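Side-chain contacts in DNA repair protein rad60 (Schizosaccharomyces pombe, PDB 3GOE), which is required for the repair of DNA double-strand breaks by recombination between sister chromatids, and is seen here through its C-terminal SUMO-like domain: residues L12-S17 with K33-R38; E20-S25 with T41-S46. All blocks are in the same frame, centred on the assembly; numbering follows the deposited sequence.

Contact 1. Residues L12-S17 with K33-R38; sequences LLLRSS and KDLIKR. With CA (calcium ion), chain B.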
# COMPACT_ATOMS: atom_id res chain seq x y z
N LEU A 12 -5.48 4.18 2.45
CA LEU A 12 -4.14 4.22 3.02
C LEU A 12 -3.46 5.51 2.62
O LEU A 12 -3.58 5.95 1.48
CB LEU A 12 -3.29 3.03 2.57
CG LEU A 12 -3.75 1.67 3.02
CD1 LEU A 12 -2.94 0.57 2.28
CD2 LEU A 12 -3.70 1.46 4.53
N LEU A 13 -2.68 6.08 3.54
CA LEU A 13 -1.81 7.18 3.24
C LEU A 13 -0.40 6.65 3.03
O LEU A 13 0.18 6.03 3.92
CB LEU A 13 -1.83 8.19 4.37
CG LEU A 13 -0.83 9.34 4.27
CD1 LEU A 13 -1.05 10.17 3.05
CD2 LEU A 13 -0.92 10.15 5.54
N LEU A 14 0.13 6.88 1.84
CA LEU A 14 1.52 6.50 1.48
C LEU A 14 2.37 7.78 1.50
O LEU A 14 2.20 8.65 0.67
CB LEU A 14 1.58 5.82 0.13
CG LEU A 14 1.35 4.31 0.15
CD1 LEU A 14 0.01 3.94 0.77
CD2 LEU A 14 1.53 3.68 -1.19
N ARG A 15 3.25 7.87 2.46
CA ARG A 15 4.17 8.97 2.64
C ARG A 15 5.51 8.59 2.00
O ARG A 15 5.96 7.47 2.15
CB ARG A 15 4.42 9.28 4.11
CG ARG A 15 3.27 9.62 5.02
CD ARG A 15 3.67 9.84 6.49
NE ARG A 15 2.58 10.25 7.37
CZ ARG A 15 2.20 11.49 7.60
NH1 ARG A 15 1.21 11.75 8.43
NH2 ARG A 15 2.82 12.55 6.98
N SER A 16 6.14 9.52 1.33
CA SER A 16 7.40 9.23 0.69
C SER A 16 8.35 10.42 0.85
O SER A 16 7.93 11.55 0.55
CB SER A 16 7.19 8.94 -0.78
OG SER A 16 8.48 8.65 -1.33
N SER A 17 9.57 10.19 1.31
CA SER A 17 10.49 11.31 1.50
C SER A 17 11.07 11.78 0.18
O SER A 17 11.56 12.92 0.07
CB SER A 17 11.58 10.84 2.50
OG SER A 17 12.49 10.00 1.84
N LYS A 33 2.76 -5.69 -3.41
CA LYS A 33 3.38 -5.31 -4.68
C LYS A 33 2.38 -4.58 -5.57
O LYS A 33 2.73 -3.58 -6.21
CB LYS A 33 3.94 -6.56 -5.39
CG LYS A 33 4.74 -6.19 -6.63
CD LYS A 33 5.29 -7.40 -7.30
CE LYS A 33 6.59 -7.91 -6.82
NZ LYS A 33 7.02 -8.78 -7.99
N ASP A 34 1.15 -5.03 -5.64
CA ASP A 34 0.11 -4.39 -6.41
C ASP A 34 -0.07 -2.94 -5.91
O ASP A 34 -0.23 -2.01 -6.69
CB ASP A 34 -1.21 -5.12 -6.28
CG ASP A 34 -1.35 -6.45 -6.96
OD1 ASP A 34 -0.71 -6.65 -8.03
OD2 ASP A 34 -2.16 -7.26 -6.49
N LEU A 35 -0.12 -2.76 -4.57
CA LEU A 35 -0.24 -1.44 -3.98
C LEU A 35 0.90 -0.53 -4.44
O LEU A 35 0.68 0.63 -4.79
CB LEU A 35 -0.29 -1.58 -2.46
CG LEU A 35 -0.24 -0.29 -1.64
CD1 LEU A 35 -1.33 0.71 -2.03
CD2 LEU A 35 -0.31 -0.65 -0.15
N ILE A 36 2.13 -1.07 -4.45
CA ILE A 36 3.26 -0.30 -4.94
C ILE A 36 3.13 0.05 -6.38
O ILE A 36 3.37 1.19 -6.81
CB ILE A 36 4.61 -1.02 -4.63
CG1 ILE A 36 4.80 -1.23 -3.14
CG2 ILE A 36 5.75 -0.24 -5.22
CD1 ILE A 36 5.95 -2.18 -2.81
N LYS A 37 2.73 -0.91 -7.23
CA LYS A 37 2.54 -0.66 -8.64
C LYS A 37 1.51 0.46 -8.86
O LYS A 37 1.67 1.30 -9.75
CB LYS A 37 2.10 -1.91 -9.40
CG LYS A 37 3.19 -2.94 -9.57
CD LYS A 37 2.66 -4.17 -10.32
CE LYS A 37 3.73 -5.16 -10.67
NZ LYS A 37 3.11 -6.29 -11.38
N ARG A 38 0.42 0.42 -8.12
CA ARG A 38 -0.64 1.42 -8.24
C ARG A 38 -0.14 2.79 -7.76
O ARG A 38 -0.41 3.80 -8.41
CB ARG A 38 -1.88 0.95 -7.49
CG ARG A 38 -3.02 1.95 -7.54
CD ARG A 38 -3.57 2.24 -8.91
NE ARG A 38 -4.11 1.09 -9.62
CZ ARG A 38 -5.33 0.59 -9.45
NH1 ARG A 38 -6.15 1.07 -8.56
NH2 ARG A 38 -5.75 -0.47 -10.18
CA CA B . 6.61 13.36 0.07
O HOH W 1 8.06 14.48 -1.06
O HOH W 2 6.87 13.61 1.81
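Leu12 and Leu14 meet Leu35 in a wholly apolar contact between strand 9-16 and helix 32-43. No hydrogen bond crosses between the two segments. Leu35 divides its two methyls between the strand residues. Its CD2 lies 3.8 Å from CD1 of Leu12, and the two side chains run at a slant to each other. Its CD1 faces CD2 of Leu14 at 4.2 Å, a looser approach. With CG opposite its own backbone N (chi1 173°), Leu35 reaches out from the helix and sets its two methyls against the strand. All three leucines leave their backbones toward the other segment. Backbones stay well apart: the nearest CA atoms, of Leu14 and Ile36, are 9.5 Å from each other. Leu24, Ile26 and Leu53 also touch Leu35, while Val77 and Val79 pack on Leu14. These are core positions of a ubiquitin-like beta-grasp fold, where one helix lies across a mixed sheet.

Polar chemistry is kept to other parts of the segments. Leu13 and Arg15 alternate with the core leucines and lie on the opposite face of the strand. CD2 of Leu13 sits 3.7 Å above the Arg15 guanidinium plane, displaced toward its rim. NE of Arg15 hydrogen-bonds Gln76 OE1, which ties it to the neighbouring strand 76-80.

A metal bond is made further along the segment, at Ser16. Its carbonyl O binds the calcium ion at 2.3 Å, using the backbone and not the hydroxyl. Ser19 O, Asp21 OD1 and water complete the observed ligands. Because the contact itself joins methyl groups alone, helix and sheet are held here by burial and shape, without a directional bond to fix their register.

Contact 2. Residues E20-S25 with T41-S46; sequences EDLRLS and TEVKIS. With CA (calcium ion), chain B.
Glu20 lies along Val43, the two side chains passing in opposite directions. Its CB starts the contact, 4.0 Å from Val43 CG1. From there the chain runs out straight: chi1 is 179° and chi2 -174°, which carries the carboxylate past the valine. At the tip OE1 rests 3.7 Å from the same CG1, a van der Waals contact. OE1 also accepts a hydrogen bond of 2.9 Å from water 3. That water donates a second bond, again 2.9 Å, to Val43 O. It therefore bridges the loop before strand 22-27 and the last turn of helix 32-43. In the beta-grasp fold of this SUMO-like domain, strand 22-27 is an outermost strand of the sheet, and here the last turn of helix 32-43 packs against its start. Lys44, with positive phi, ends the helical path right after Val43. Tyr39, one turn earlier, hydrogen-bonds Glu20 O through its hydroxyl and also touches Leu22.

Leu22 adds the apolar part. Its CB is 4.1 Å from Val43 CG1, so this one methyl packs on both Glu20 and Leu22. Further out, CD2 of Leu22 presses on Glu42 CB at 3.5 Å, a close fit. The two side chains meet nearly at right angles, and it is the aliphatic base of Glu42 that does the touching. Between Glu20 and Leu22, Asp21 turns from the helix and binds the calcium ion through OD1 at 2.3 Å, together with Ser16 O and Ser19 O.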
# COMPACT_ATOMS: atom_id res chain seq x y z
N GLU A 20 5.97 11.99 -4.27
CA GLU A 20 4.68 12.59 -3.90
C GLU A 20 3.95 11.68 -2.94
O GLU A 20 3.78 10.49 -3.20
CB GLU A 20 3.78 12.86 -5.10
CG GLU A 20 2.39 13.47 -4.85
CD GLU A 20 1.44 13.61 -6.03
OE1 GLU A 20 1.75 13.08 -7.14
OE2 GLU A 20 0.34 14.27 -6.02
N ASP A 21 3.51 12.23 -1.84
CA ASP A 21 2.69 11.46 -0.93
C ASP A 21 1.38 11.21 -1.64
O ASP A 21 1.05 12.00 -2.55
CB ASP A 21 2.48 12.24 0.36
CG ASP A 21 3.73 12.50 1.15
OD1 ASP A 21 4.83 12.04 0.80
OD2 ASP A 21 3.55 13.20 2.16
N LEU A 22 0.68 10.15 -1.27
CA LEU A 22 -0.56 9.81 -1.93
C LEU A 22 -1.52 9.11 -0.97
O LEU A 22 -1.13 8.15 -0.35
CB LEU A 22 -0.24 8.91 -3.12
CG LEU A 22 -1.43 8.51 -3.98
CD1 LEU A 22 -1.94 9.72 -4.73
CD2 LEU A 22 -1.12 7.36 -4.95
N ARG A 23 -2.75 9.50 -0.98
CA ARG A 23 -3.79 8.81 -0.30
C ARG A 23 -4.54 7.90 -1.37
O ARG A 23 -4.97 8.42 -2.38
CB ARG A 23 -4.53 9.91 0.42
CG ARG A 23 -5.23 9.45 1.65
CD ARG A 23 -6.13 10.69 2.02
NE ARG A 23 -5.35 11.34 3.02
CZ ARG A 23 -5.31 10.74 4.21
NH1 ARG A 23 -5.99 9.63 4.47
NH2 ARG A 23 -4.59 11.30 5.11
N LEU A 24 -4.61 6.60 -1.20
CA LEU A 24 -5.17 5.61 -2.14
C LEU A 24 -6.26 4.81 -1.49
O LEU A 24 -6.17 4.57 -0.31
CB LEU A 24 -4.13 4.56 -2.74
CG LEU A 24 -2.91 5.05 -3.30
CD1 LEU A 24 -1.94 5.46 -2.19
CD2 LEU A 24 -2.32 3.88 -4.06
N SER A 25 -7.24 4.39 -2.25
CA SER A 25 -8.27 3.49 -1.75
C SER A 25 -8.07 2.22 -2.59
O SER A 25 -8.29 2.16 -3.79
CB SER A 25 -9.62 4.07 -1.92
OG SER A 25 -9.85 4.62 -3.21
N THR A 41 1.98 4.19 -10.67
CA THR A 41 1.24 4.75 -11.80
C THR A 41 0.49 6.01 -11.37
O THR A 41 0.34 6.92 -12.24
CB THR A 41 0.31 3.76 -12.48
OG1 THR A 41 -0.64 3.17 -11.60
CG2 THR A 41 1.05 2.62 -13.17
N GLU A 42 0.05 6.14 -10.17
CA GLU A 42 -0.68 7.33 -9.74
C GLU A 42 0.23 8.53 -9.63
O GLU A 42 -0.16 9.65 -9.99
CB GLU A 42 -1.39 7.07 -8.41
CG GLU A 42 -2.58 6.16 -8.49
CD GLU A 42 -3.70 6.80 -9.24
OE1 GLU A 42 -4.01 7.95 -8.97
OE2 GLU A 42 -4.28 6.23 -10.14
N VAL A 43 1.45 8.36 -9.16
CA VAL A 43 2.36 9.50 -9.02
C VAL A 43 3.33 9.60 -10.18
O VAL A 43 4.15 10.52 -10.25
CB VAL A 43 3.11 9.49 -7.67
CG1 VAL A 43 2.15 9.48 -6.45
CG2 VAL A 43 4.12 8.39 -7.54
N LYS A 44 3.29 8.67 -11.10
CA LYS A 44 4.04 8.65 -12.38
C LYS A 44 5.53 8.47 -12.17
O LYS A 44 6.36 9.03 -12.90
CB LYS A 44 3.72 9.88 -13.24
CG LYS A 44 2.18 9.94 -13.56
CD LYS A 44 1.86 11.01 -14.60
CE LYS A 44 0.33 11.08 -14.86
NZ LYS A 44 -0.29 9.78 -14.49
N ILE A 45 5.91 7.61 -11.24
CA ILE A 45 7.29 7.16 -11.09
C ILE A 45 7.41 5.76 -11.61
O ILE A 45 6.41 5.01 -11.70
CB ILE A 45 7.83 7.29 -9.67
CG1 ILE A 45 7.23 6.31 -8.69
CG2 ILE A 45 7.72 8.74 -9.20
CD1 ILE A 45 7.86 6.27 -7.32
N SER A 46 8.62 5.33 -11.95
CA SER A 46 8.80 4.01 -12.50
C SER A 46 8.78 2.92 -11.42
O SER A 46 9.53 2.97 -10.46
CB SER A 46 10.11 3.90 -13.26
OG SER A 46 10.11 4.69 -14.38
CA CA B . 6.61 13.36 0.07
O HOH W 3 4.23 12.81 -8.52
O HOH W 1 8.06 14.48 -1.06
O HOH W 2 6.87 13.61 1.81

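Overall arrangement
From the N terminus the chain lays down strand 9-16, turns through the calcium-binding loop and returns as strand 22-27, antiparallel to the first. It then enters helix 32-43. Contact 1 closes a loop from 12-17 to the early helix, and contact 2 closes one from 20-25 to the helix end. The two loops cross, since their segments alternate along the chain. The centres of the two contacts are about 7 Å apart. Leu14 N to Leu22 O and Leu12 N to Leu24 O, probable hydrogen bonds, join the strands. One helix is thus tied to two adjoining strands, deep in contact 1 and near the surface in contact 2. The calcium ion links both through Ser16 and Asp21.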